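Local coordinates for protein importin subunit beta-1 (Saccharomyces cerevisiae, PDB 5OWU) that serves as the importin beta subunit in nuclear protein import, associating with importin alpha, which recognises the classical nuclear localization signal of cargo proteins, at residues N575-L580 / D616-A621; M597-F602 / Y620-L625; Q552-D557 / E571-I576; V583-P588 / L625-G630; G505-I510 / S519-L524. One frame throughout, in Å; residues are numbered along the deposited sequence. Where two conformers were deposited one is given.

Contact 1 of 5, residues N575-L580 / D616-A621; sequences NILTVL and DDVFYA
Leu577 and Asp617 mark the closest backbone approach, their CA atoms 6.0 Å apart, between two helical segments that run almost parallel, at 16°, with axes 8.7 Å apart. Leu577 contributes the largest share. Its CG lies anti to the carbonyl carbon (chi1 -70°), which carries the branched end into the interhelical groove. There CD1 touches Val618 CG2 at 3.8 Å and the aliphatic CB of Asp617 at 3.9 Å, while the other branch, CD2, faces Ala621 CB more loosely at 4.4 Å. Such side-by-side packing joins successive units of a HEAT solenoid: residues 575-580 belong to HEAT 13 and residues 616-621 to HEAT 14, so the contact stacks one repeat on the next. Alanine suits its place because a single methyl lets the helices come close, and the beta-branched Val618 offers CG2 as a methyl beside the leucine. Asp617 serves both environments, its CB in the apolar seam and its carboxylate at the more open border, where OD2 hydrogen-bonds to Ser574 OG. Thr578 OG1 comes within 4.2 Å of Asp617 OD1 without bonding to it; its hydroxyl is hydrogen-bonded to Ser574 O, one turn back in its own helix.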
# COMPACT_ATOMS: atom_id res chain seq x y z
N ASN A 575 18.32 -3.94 15.11
CA ASN A 575 18.11 -2.61 15.68
C ASN A 575 19.44 -1.90 15.91
O ASN A 575 19.63 -0.73 15.54
CB ASN A 575 17.35 -2.69 17.01
CG ASN A 575 15.99 -3.37 16.87
OD1 ASN A 575 15.45 -3.88 17.86
ND2 ASN A 575 15.42 -3.38 15.67
N ILE A 576 20.39 -2.62 16.52
CA ILE A 576 21.70 -2.05 16.81
C ILE A 576 22.39 -1.63 15.52
O ILE A 576 22.95 -0.54 15.42
CB ILE A 576 22.56 -3.07 17.59
CG1 ILE A 576 21.97 -3.29 18.99
CG2 ILE A 576 24.01 -2.58 17.71
CD1 ILE A 576 22.54 -4.51 19.69
N LEU A 577 22.40 -2.52 14.52
CA LEU A 577 23.13 -2.23 13.29
C LEU A 577 22.51 -1.05 12.55
O LEU A 577 23.22 -0.25 11.94
CB LEU A 577 23.18 -3.48 12.41
CG LEU A 577 24.08 -4.60 12.96
CD1 LEU A 577 23.78 -5.93 12.30
CD2 LEU A 577 25.56 -4.26 12.80
N THR A 578 21.18 -0.91 12.60
CA THR A 578 20.53 0.25 11.98
C THR A 578 21.01 1.55 12.63
O THR A 578 21.44 2.49 11.94
CB THR A 578 19.01 0.10 12.08
OG1 THR A 578 18.62 -1.12 11.43
CG2 THR A 578 18.28 1.28 11.42
N VAL A 579 20.97 1.61 13.96
CA VAL A 579 21.46 2.82 14.63
C VAL A 579 22.93 3.04 14.31
O VAL A 579 23.37 4.18 14.11
CB VAL A 579 21.22 2.76 16.15
CG1 VAL A 579 21.69 4.06 16.81
CG2 VAL A 579 19.76 2.52 16.45
N LEU A 580 23.72 1.97 14.30
CA LEU A 580 25.15 2.08 14.05
C LEU A 580 25.42 2.64 12.66
O LEU A 580 26.31 3.48 12.48
CB LEU A 580 25.82 0.72 14.23
CG LEU A 580 27.33 0.62 13.96
CD1 LEU A 580 28.12 1.57 14.83
CD2 LEU A 580 27.80 -0.82 14.16
N ASP A 616 21.76 -8.53 5.80
CA ASP A 616 21.27 -7.31 5.17
C ASP A 616 21.66 -6.08 6.00
O ASP A 616 22.22 -5.11 5.47
CB ASP A 616 19.76 -7.40 5.00
CG ASP A 616 19.22 -6.38 4.03
OD1 ASP A 616 19.80 -6.25 2.93
OD2 ASP A 616 18.21 -5.72 4.35
N ASP A 617 21.38 -6.11 7.30
CA ASP A 617 21.74 -5.00 8.17
C ASP A 617 23.26 -4.85 8.31
O ASP A 617 23.77 -3.73 8.46
CB ASP A 617 21.09 -5.19 9.53
CG ASP A 617 19.57 -5.22 9.44
OD1 ASP A 617 19.00 -4.36 8.73
OD2 ASP A 617 18.96 -6.12 10.04
N VAL A 618 23.99 -5.97 8.23
CA VAL A 618 25.45 -5.88 8.25
C VAL A 618 25.94 -5.17 7.00
O VAL A 618 26.85 -4.34 7.06
CB VAL A 618 26.07 -7.28 8.38
CG1 VAL A 618 27.59 -7.20 8.30
CG2 VAL A 618 25.66 -7.94 9.69
N PHE A 619 25.37 -5.50 5.85
CA PHE A 619 25.75 -4.85 4.61
C PHE A 619 25.42 -3.36 4.65
O PHE A 619 26.18 -2.54 4.13
CB PHE A 619 25.05 -5.52 3.43
CG PHE A 619 25.86 -6.61 2.80
CD1 PHE A 619 26.11 -7.79 3.47
CD2 PHE A 619 26.39 -6.44 1.53
CE1 PHE A 619 26.87 -8.79 2.88
CE2 PHE A 619 27.14 -7.44 0.94
CZ PHE A 619 27.38 -8.62 1.62
N TYR A 620 24.28 -3.00 5.24
CA TYR A 620 23.96 -1.59 5.41
C TYR A 620 25.03 -0.88 6.23
O TYR A 620 25.45 0.24 5.89
CB TYR A 620 22.58 -1.43 6.07
CG TYR A 620 21.41 -1.53 5.11
CD1 TYR A 620 21.36 -0.76 3.95
CD2 TYR A 620 20.35 -2.39 5.36
CE1 TYR A 620 20.30 -0.85 3.07
CE2 TYR A 620 19.27 -2.49 4.48
CZ TYR A 620 19.26 -1.71 3.34
OH TYR A 620 18.20 -1.80 2.46
N ALA A 621 25.50 -1.51 7.30
CA ALA A 621 26.51 -0.86 8.13
C ALA A 621 27.87 -0.82 7.43
O ALA A 621 28.62 0.16 7.56
CB ALA A 621 26.62 -1.58 9.48

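Contact 2 of 5, residues M597-F602 / Y620-L625; sequences MLMGLF and YAISAL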
# COMPACT_ATOMS: atom_id res chain seq x y z
N MET A 597 38.17 -2.22 14.08
CA MET A 597 37.38 -2.99 15.02
C MET A 597 36.01 -3.29 14.42
O MET A 597 35.56 -4.44 14.41
CB MET A 597 37.26 -2.23 16.34
CG MET A 597 36.52 -2.99 17.42
SD MET A 597 35.26 -1.99 18.23
CE MET A 597 34.19 -1.59 16.86
N LEU A 598 35.37 -2.27 13.86
CA LEU A 598 34.02 -2.46 13.33
C LEU A 598 34.01 -3.56 12.28
O LEU A 598 33.20 -4.49 12.35
CB LEU A 598 33.48 -1.15 12.77
CG LEU A 598 33.02 -0.13 13.82
CD1 LEU A 598 32.66 1.20 13.17
CD2 LEU A 598 31.85 -0.66 14.62
N MET A 599 34.94 -3.49 11.32
CA MET A 599 34.95 -4.51 10.28
C MET A 599 35.20 -5.88 10.88
O MET A 599 34.57 -6.87 10.47
CB MET A 599 35.98 -4.16 9.20
CG MET A 599 35.59 -2.97 8.32
SD MET A 599 34.00 -3.16 7.46
CE MET A 599 34.29 -4.65 6.51
N GLY A 600 36.08 -5.95 11.88
CA GLY A 600 36.28 -7.21 12.57
C GLY A 600 34.97 -7.80 13.05
O GLY A 600 34.69 -8.99 12.85
N LEU A 601 34.12 -6.96 13.65
CA LEU A 601 32.81 -7.43 14.10
C LEU A 601 31.93 -7.81 12.92
O LEU A 601 31.29 -8.87 12.92
CB LEU A 601 32.16 -6.34 14.96
CG LEU A 601 32.93 -5.97 16.22
CD1 LEU A 601 32.23 -4.81 16.94
CD2 LEU A 601 33.10 -7.20 17.11
N PHE A 602 31.93 -6.98 11.88
CA PHE A 602 31.02 -7.22 10.77
C PHE A 602 31.35 -8.55 10.09
O PHE A 602 30.46 -9.40 9.89
CB PHE A 602 31.07 -6.05 9.78
CG PHE A 602 30.58 -4.74 10.37
CD1 PHE A 602 29.69 -4.72 11.43
CD2 PHE A 602 31.02 -3.53 9.85
CE1 PHE A 602 29.25 -3.52 11.97
CE2 PHE A 602 30.58 -2.33 10.38
CZ PHE A 602 29.69 -2.32 11.44
N TYR A 620 24.28 -3.00 5.24
CA TYR A 620 23.96 -1.59 5.41
C TYR A 620 25.03 -0.88 6.23
O TYR A 620 25.45 0.24 5.89
CB TYR A 620 22.58 -1.43 6.07
CG TYR A 620 21.41 -1.53 5.11
CD1 TYR A 620 21.36 -0.76 3.95
CD2 TYR A 620 20.35 -2.39 5.36
CE1 TYR A 620 20.30 -0.85 3.07
CE2 TYR A 620 19.27 -2.49 4.48
CZ TYR A 620 19.26 -1.71 3.34
OH TYR A 620 18.20 -1.80 2.46
N ALA A 621 25.50 -1.51 7.30
CA ALA A 621 26.51 -0.86 8.13
C ALA A 621 27.87 -0.82 7.43
O ALA A 621 28.62 0.16 7.56
CB ALA A 621 26.62 -1.58 9.48
N ILE A 622 28.21 -1.88 6.69
CA ILE A 622 29.45 -1.88 5.93
C ILE A 622 29.41 -0.78 4.88
O ILE A 622 30.38 -0.04 4.69
CB ILE A 622 29.69 -3.26 5.29
CG1 ILE A 622 29.98 -4.30 6.38
CG2 ILE A 622 30.83 -3.20 4.27
CD1 ILE A 622 30.10 -5.71 5.88
N SER A 623 28.27 -0.63 4.21
CA SER A 623 28.13 0.43 3.22
C SER A 623 28.32 1.80 3.86
O SER A 623 29.01 2.65 3.30
CB SER A 623 26.76 0.34 2.55
OG SER A 623 26.62 -0.90 1.88
N ALA A 624 27.72 2.03 5.03
CA ALA A 624 27.91 3.31 5.71
C ALA A 624 29.38 3.53 6.04
O ALA A 624 29.91 4.63 5.84
CB ALA A 624 27.07 3.37 6.99
N LEU A 625 30.06 2.51 6.55
CA LEU A 625 31.48 2.64 6.86
C LEU A 625 32.29 2.96 5.60
O LEU A 625 33.17 3.83 5.63
CB LEU A 625 32.00 1.37 7.53
CG LEU A 625 33.43 1.44 8.07
CD1 LEU A 625 33.56 2.54 9.08
CD2 LEU A 625 33.85 0.11 8.69
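Phe602 packs against Ala621 and Ile622 where the two antiparallel helices of HEAT 14 face each other, the helix-turn-helix hairpin that is the unit of the solenoid. The segments run at 158° with axes 10.8 Å apart, a wide spacing that large apolar side chains fill; no hydrogen bond crosses between them. The first group of contacts is aromatic with aliphatic. The Phe602 ring meets its neighbours obliquely: CZ, at its far end, reaches the methyl of Ala621 at 3.7 Å, and CD2 lies 3.7 Å from Ile622 CG1. Phe602 and Ile622 lie side by side, pointing opposite ways, so Ile622 lies alongside the base of the ring, its CD1 close to Phe602 CB. Within its own helix the ring has Leu598 O over one face, 3.3 Å above the plane and offset toward the rim. Purely aliphatic contact is slighter, Leu598 CB standing 4.3 Å from Leu625 CD2. The thioether makes the third group. Met599 starts with CG beside the backbone N (chi1 -72°) and then bends at both chi2 and chi3, which turns a chain that sets out along the flank of the helix in toward its partner. Methionine suits the place because its unbranched chain can fold at both torsions and lay sulfur against the leucine methyl. Leu625 CD2 touches two atoms of Met599, SD at 3.5 Å and CG at 3.6 Å.

Contact 3 of 5, residues Q552-D557 / E571-I576; sequences QTMSVD and ELQSNI
Thr553, near the C-terminal end of helix 536-553, meets Gln573, Leu572 and Ile576 with a side chain only three heavy atoms large. From CB, which lies 3.9 Å from Gln573 CG, the chain forks. One branch, OG1, sits between the backbone N and the carbonyl carbon (chi1 65°), a torsion that puts it within reach of both its partners. It accepts a hydrogen bond of 3.2 Å from Gln573 NE2, with an N-H...O angle of 161° and the oxygen only 9° out of the amide plane; it is also hydrogen-bonded to Leu550 O. The hydroxyl thus has a partner in each helix, which suits threonine to a buried place near a helix end. The other branch, CG2, is apolar and meets Ile576 CD1 tip to tip at 3.5 Å, with Leu572 CD2 crossing it at 3.7 Å. Gln573 reaches across with its chain extended beyond CG, and NE2 also passes 3.8 Å from Met554 CG. A type I turn spans Thr553 to Val556, and Ser555 OG bonds back to Gln552 O, just before it, at 2.7 Å. The contact sets the C-terminal end of helix 536-553 against the body of helix 563-586, the two helices of HEAT 13: helix 516-530 of the preceding repeat packs on Leu572 and Ile576, whereas helix 595-607 of the following one covers Met554 and Gln573.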
# COMPACT_ATOMS: atom_id res chain seq x y z
N GLN A 552 28.15 -6.79 23.04
CA GLN A 552 27.46 -7.58 24.06
C GLN A 552 26.62 -8.66 23.41
O GLN A 552 26.66 -9.83 23.84
CB GLN A 552 26.61 -6.66 24.92
CG GLN A 552 25.93 -7.36 26.07
CD GLN A 552 24.95 -6.46 26.77
OE1 GLN A 552 23.75 -6.48 26.48
NE2 GLN A 552 25.45 -5.65 27.69
N THR A 553 25.88 -8.31 22.35
CA THR A 553 25.02 -9.32 21.74
C THR A 553 25.85 -10.44 21.14
O THR A 553 25.39 -11.58 21.05
CB THR A 553 24.12 -8.71 20.66
OG1 THR A 553 24.92 -8.22 19.57
CG2 THR A 553 23.27 -7.58 21.25
N MET A 554 27.08 -10.14 20.75
CA MET A 554 27.91 -11.16 20.13
C MET A 554 28.62 -12.02 21.16
O MET A 554 29.35 -12.94 20.77
CB MET A 554 28.89 -10.50 19.17
CG MET A 554 28.17 -9.85 17.98
SD MET A 554 29.29 -8.89 16.93
CE MET A 554 29.80 -7.66 18.10
N SER A 555 28.42 -11.76 22.45
CA SER A 555 28.89 -12.66 23.49
C SER A 555 27.87 -13.74 23.82
O SER A 555 28.16 -14.62 24.65
CB SER A 555 29.24 -11.87 24.76
OG SER A 555 28.07 -11.47 25.48
N VAL A 556 26.70 -13.72 23.19
CA VAL A 556 25.60 -14.63 23.51
C VAL A 556 25.79 -15.93 22.76
O VAL A 556 25.88 -15.95 21.53
CB VAL A 556 24.24 -14.00 23.17
CG1 VAL A 556 23.10 -15.01 23.37
CG2 VAL A 556 23.99 -12.76 24.01
N ASP A 557 25.82 -17.04 23.50
CA ASP A 557 25.95 -18.36 22.90
C ASP A 557 24.59 -18.76 22.32
O ASP A 557 23.65 -19.05 23.06
CB ASP A 557 26.43 -19.37 23.94
CG ASP A 557 26.42 -20.79 23.43
OD1 ASP A 557 26.22 -21.00 22.21
OD2 ASP A 557 26.63 -21.70 24.25
N GLU A 571 16.57 -9.72 15.91
CA GLU A 571 15.93 -8.41 15.81
C GLU A 571 16.71 -7.35 16.59
O GLU A 571 16.86 -6.22 16.12
CB GLU A 571 14.49 -8.49 16.32
CG GLU A 571 13.77 -7.14 16.52
CD GLU A 571 13.46 -6.42 15.21
OE1 GLU A 571 13.73 -7.01 14.13
OE2 GLU A 571 12.95 -5.28 15.26
N LEU A 572 17.23 -7.71 17.77
CA LEU A 572 18.03 -6.76 18.54
C LEU A 572 19.30 -6.37 17.79
O LEU A 572 19.67 -5.19 17.76
CB LEU A 572 18.38 -7.36 19.90
CG LEU A 572 19.41 -6.59 20.73
CD1 LEU A 572 18.94 -5.14 20.99
CD2 LEU A 572 19.67 -7.31 22.04
N GLN A 573 19.98 -7.34 17.19
CA GLN A 573 21.19 -7.01 16.44
C GLN A 573 20.86 -6.14 15.23
O GLN A 573 21.63 -5.25 14.87
CB GLN A 573 21.91 -8.29 16.01
CG GLN A 573 22.46 -9.07 17.18
CD GLN A 573 23.27 -10.27 16.73
OE1 GLN A 573 22.79 -11.09 15.95
NE2 GLN A 573 24.49 -10.38 17.23
N SER A 574 19.72 -6.40 14.59
CA SER A 574 19.26 -5.54 13.50
C SER A 574 19.03 -4.11 13.99
O SER A 574 19.50 -3.15 13.36
CB SER A 574 17.98 -6.14 12.90
OG SER A 574 17.38 -5.27 11.96
N ASN A 575 18.32 -3.94 15.11
CA ASN A 575 18.11 -2.61 15.68
C ASN A 575 19.44 -1.90 15.91
O ASN A 575 19.63 -0.73 15.54
CB ASN A 575 17.35 -2.69 17.01
CG ASN A 575 15.99 -3.37 16.87
OD1 ASN A 575 15.45 -3.88 17.86
ND2 ASN A 575 15.42 -3.38 15.67
N ILE A 576 20.39 -2.62 16.52
CA ILE A 576 21.70 -2.05 16.81
C ILE A 576 22.39 -1.63 15.52
O ILE A 576 22.95 -0.54 15.42
CB ILE A 576 22.56 -3.07 17.59
CG1 ILE A 576 21.97 -3.29 18.99
CG2 ILE A 576 24.01 -2.58 17.71
CD1 ILE A 576 22.54 -4.51 19.69

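Contact 4 of 5, residues V583-P588 / L625-G630; sequences VIRKSP and LAASLG
The Arg585 guanidinium meets Ala627 obliquely, NH1 lying 3.3 Å from the CB methyl, so that neither its face nor its edge is squarely presented. An extended chain from CG to NE carries this flat group along the outside of helix 615-629 to a salt bridge between NH2 and Asp665 in the next repeat, and the small alanine allows it to pass. The second flat group is the peptide carbonyl of Ile584. Ser628 OG donates to Ile584 O at 2.9 Å from well above the carbonyl plane, 61° out of it, with a C=O...O angle of 115°, and not along a lone pair; it also has a weak bond to Ala624 O, one turn back. A reason for this donor suggests itself: in a continuing helix this oxygen would receive the N-H four residues on, but that residue is Pro588, which has no N-H. Serine is short enough to fit between, its CB resting 3.8 Å from Pro588 CB and its OG 3.4 Å from Ile584 CG2. An alanine at Ser628 lacks the hydroxyl and would probably leave Ile584 O short of a partner at this helix end, with the polar tie between the two repeats lost. Deeper in, Ile584 CG2 presses on the backbone of the other helix at Leu625 N, 3.5 Å away, with Leu625 CD1 more distant. These are the C-terminal ends of the second helices of HEAT 13 and HEAT 14. One side-chain-to-backbone bond across the contact, backed by apolar packing, therefore ties repeat to repeat where a helix terminates and its own N-H donors run out.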
# COMPACT_ATOMS: atom_id res chain seq x y z
N VAL A 583 24.86 6.28 12.88
CA VAL A 583 25.96 6.93 13.58
C VAL A 583 27.16 7.10 12.65
O VAL A 583 27.76 8.18 12.57
CB VAL A 583 26.34 6.12 14.84
CG1 VAL A 583 27.68 6.58 15.43
CG2 VAL A 583 25.25 6.23 15.89
N ILE A 584 27.50 6.05 11.92
CA ILE A 584 28.67 6.09 11.03
C ILE A 584 28.47 7.16 9.97
O ILE A 584 29.37 7.96 9.69
CB ILE A 584 28.91 4.71 10.41
CG1 ILE A 584 29.39 3.73 11.48
CG2 ILE A 584 29.91 4.79 9.24
CD1 ILE A 584 29.29 2.27 11.08
N ARG A 585 27.28 7.19 9.36
CA ARG A 585 27.05 8.18 8.31
C ARG A 585 27.03 9.60 8.86
O ARG A 585 27.47 10.53 8.19
CB ARG A 585 25.74 7.87 7.59
CG ARG A 585 25.86 6.74 6.60
CD ARG A 585 24.82 6.85 5.50
NE ARG A 585 24.65 5.57 4.82
CZ ARG A 585 25.27 5.21 3.71
NH1 ARG A 585 26.11 6.03 3.11
NH2 ARG A 585 25.04 4.01 3.19
N LYS A 586 26.51 9.79 10.08
CA LYS A 586 26.32 11.16 10.57
C LYS A 586 27.65 11.84 10.90
O LYS A 586 27.77 13.05 10.72
CB LYS A 586 25.41 11.16 11.79
CG LYS A 586 24.97 12.56 12.23
CD LYS A 586 24.02 13.19 11.21
CE LYS A 586 23.83 14.67 11.46
NZ LYS A 586 23.20 14.94 12.77
N SER A 587 28.63 11.10 11.39
CA SER A 587 29.90 11.68 11.82
C SER A 587 31.03 10.86 11.22
O SER A 587 31.64 10.02 11.91
CB SER A 587 30.00 11.73 13.35
OG SER A 587 31.18 12.41 13.75
N PRO A 588 31.35 11.08 9.95
CA PRO A 588 32.44 10.31 9.33
C PRO A 588 33.78 10.51 10.02
O PRO A 588 34.54 9.55 10.18
CB PRO A 588 32.46 10.83 7.88
CG PRO A 588 31.13 11.49 7.67
CD PRO A 588 30.74 12.04 9.00
N LEU A 625 30.06 2.51 6.55
CA LEU A 625 31.48 2.64 6.86
C LEU A 625 32.29 2.96 5.60
O LEU A 625 33.17 3.83 5.63
CB LEU A 625 32.00 1.37 7.53
CG LEU A 625 33.43 1.44 8.07
CD1 LEU A 625 33.56 2.54 9.08
CD2 LEU A 625 33.85 0.11 8.69
N ALA A 626 32.02 2.28 4.49
CA ALA A 626 32.70 2.59 3.23
C ALA A 626 32.47 4.04 2.83
O ALA A 626 33.42 4.77 2.50
CB ALA A 626 32.22 1.65 2.13
N ALA A 627 31.21 4.48 2.85
CA ALA A 627 30.90 5.87 2.51
C ALA A 627 31.69 6.84 3.39
O ALA A 627 32.18 7.86 2.90
CB ALA A 627 29.40 6.12 2.65
N SER A 628 31.84 6.52 4.67
CA SER A 628 32.51 7.44 5.58
C SER A 628 34.03 7.42 5.43
O SER A 628 34.68 8.46 5.54
CB SER A 628 32.12 7.12 7.02
OG SER A 628 30.75 7.45 7.23
N LEU A 629 34.62 6.25 5.17
CA LEU A 629 36.07 6.14 5.07
C LEU A 629 36.60 6.54 3.71
O LEU A 629 37.78 6.90 3.60
CB LEU A 629 36.52 4.71 5.37
CG LEU A 629 36.33 4.18 6.79
CD1 LEU A 629 36.91 2.78 6.89
CD2 LEU A 629 36.98 5.10 7.81
N GLY A 630 35.78 6.49 2.67
CA GLY A 630 36.29 6.79 1.34
C GLY A 630 37.40 5.83 0.97
O GLY A 630 37.27 4.61 1.13

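Contact 5 of 5, residues G505-I510 / S519-L524; sequences GAANRI and SAFSAL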
# COMPACT_ATOMS: atom_id res chain seq x y z
N GLY A 505 18.42 3.64 28.15
CA GLY A 505 17.88 2.74 29.15
C GLY A 505 16.84 1.81 28.58
O GLY A 505 16.84 0.61 28.89
N ALA A 506 15.96 2.33 27.72
CA ALA A 506 14.93 1.47 27.14
C ALA A 506 15.53 0.54 26.11
O ALA A 506 15.07 -0.60 25.95
CB ALA A 506 13.82 2.32 26.51
N ALA A 507 16.58 0.98 25.42
CA ALA A 507 17.25 0.11 24.47
C ALA A 507 17.99 -1.01 25.19
O ALA A 507 18.20 -2.07 24.60
CB ALA A 507 18.20 0.91 23.60
N ASN A 508 18.35 -0.80 26.45
CA ASN A 508 19.02 -1.80 27.26
C ASN A 508 18.05 -2.76 27.94
O ASN A 508 18.47 -3.52 28.82
CB ASN A 508 19.90 -1.13 28.32
CG ASN A 508 21.31 -0.89 27.85
OD1 ASN A 508 21.87 -1.71 27.12
ND2 ASN A 508 21.89 0.23 28.26
N ARG A 509 16.77 -2.73 27.57
CA ARG A 509 15.84 -3.71 28.12
C ARG A 509 16.31 -5.12 27.79
O ARG A 509 16.98 -5.36 26.78
CB ARG A 509 14.43 -3.48 27.56
CG ARG A 509 13.68 -2.33 28.23
CD ARG A 509 12.27 -2.17 27.64
NE ARG A 509 11.51 -3.41 27.75
CZ ARG A 509 10.68 -3.71 28.74
NH1 ARG A 509 10.46 -2.85 29.73
NH2 ARG A 509 10.05 -4.89 28.74
N ILE A 510 15.97 -6.06 28.67
CA ILE A 510 16.36 -7.45 28.49
C ILE A 510 15.54 -8.11 27.39
O ILE A 510 16.02 -9.03 26.71
CB ILE A 510 16.25 -8.21 29.83
CG1 ILE A 510 17.49 -7.92 30.68
CG2 ILE A 510 16.10 -9.72 29.60
CD1 ILE A 510 17.38 -8.38 32.13
N SER A 519 11.53 0.06 19.50
CA SER A 519 11.07 1.44 19.40
C SER A 519 12.12 2.40 19.96
O SER A 519 12.40 3.45 19.37
CB SER A 519 9.74 1.61 20.12
OG SER A 519 8.74 0.84 19.47
N ALA A 520 12.74 2.02 21.09
CA ALA A 520 13.77 2.89 21.64
C ALA A 520 14.93 3.03 20.66
O ALA A 520 15.42 4.14 20.42
CB ALA A 520 14.27 2.34 22.98
N PHE A 521 15.34 1.92 20.04
CA PHE A 521 16.41 2.02 19.05
C PHE A 521 15.99 2.93 17.91
O PHE A 521 16.78 3.77 17.45
CB PHE A 521 16.80 0.64 18.55
CG PHE A 521 17.79 -0.07 19.43
CD1 PHE A 521 19.13 0.28 19.41
CD2 PHE A 521 17.39 -1.09 20.28
CE1 PHE A 521 20.05 -0.36 20.22
CE2 PHE A 521 18.30 -1.74 21.09
CZ PHE A 521 19.64 -1.37 21.05
N SER A 522 14.73 2.83 17.48
CA SER A 522 14.27 3.71 16.41
C SER A 522 14.40 5.16 16.83
O SER A 522 14.88 6.00 16.05
CB SER A 522 12.83 3.38 16.03
OG SER A 522 12.42 4.18 14.93
N ALA A 523 14.02 5.49 18.07
CA ALA A 523 14.12 6.88 18.51
C ALA A 523 15.57 7.31 18.55
O ALA A 523 15.88 8.45 18.17
CB ALA A 523 13.45 7.07 19.87
N LEU A 524 16.48 6.41 18.92
CA LEU A 524 17.89 6.77 18.90
C LEU A 524 18.32 7.16 17.50
O LEU A 524 19.09 8.11 17.32
CB LEU A 524 18.75 5.62 19.44
CG LEU A 524 18.71 5.40 20.95
CD1 LEU A 524 19.58 4.21 21.30
CD2 LEU A 524 19.17 6.63 21.71
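Ala507 presents its methyl to the face of the Phe521 ring. CB lies 3.8 Å from the ring centroid and 17° off the ring normal, a CH-pi contact displaced a little toward the rim, nearest CE2 and CZ at 3.7 Å each. Phe521 leaves its helix along the flank, but with CG beside the backbone N (chi1 -84°) and the ring turned broadside (chi2 -77°) it lies against the end of helix 496-507. CE2 also comes 3.5 Å from Ala507 O, near the place where the chain leaves the helix. Next to this aromatic plate the contact is made of alanines. Ala520 points toward the other segment, its CB 3.6 Å from Ala506 CB and equally close to the backbone N of Ala507. With only methyls between them the backbones draw together, the CA atoms of Ala507 and Ala520 being 5.3 Å apart; alanine suits both places, its single methyl permitting so close an approach. Leu524, one turn on from Ala520, adds a looser contact to the Ala507 methyl, CD1 at 4.3 Å. Replacing Phe521 by an alanine would probably open a gap beside Ala507 and strip its methyl of the aromatic face. The two segments form one end of the HEAT 12 helix pair, where helix 496-507 stops and the chain turns back into helix 516-530. Phe521 extends from there to Leu572, Asn575, Ile576 and Val579 on helix 563-586 of the next repeat, while Phe545 of helix 536-553 covers Ala507 and Leu524.

Contacts 2, 3 and 5 each pair the two helices within a single repeat, HEAT 14, 13 and 12 respectively, whereas contacts 1 and 4 join HEAT 13 to HEAT 14 through the same two helices, 563-586 and 615-629. Contacts 1 and 2 share Ala621 and merge into one apolar core, Phe602 CZ packing 3.6 Å from Leu580 CD2. Contact 5, also buried, depends on small methyls and one ring. Polar bonds cross near helix ends: buried in contact 3, where an amide meets a hydroxyl, and in contact 4, the most exposed of the five, where a hydroxyl meets a backbone carbonyl. Contacts 2 and 5 lie about 21 Å apart, centre to centre.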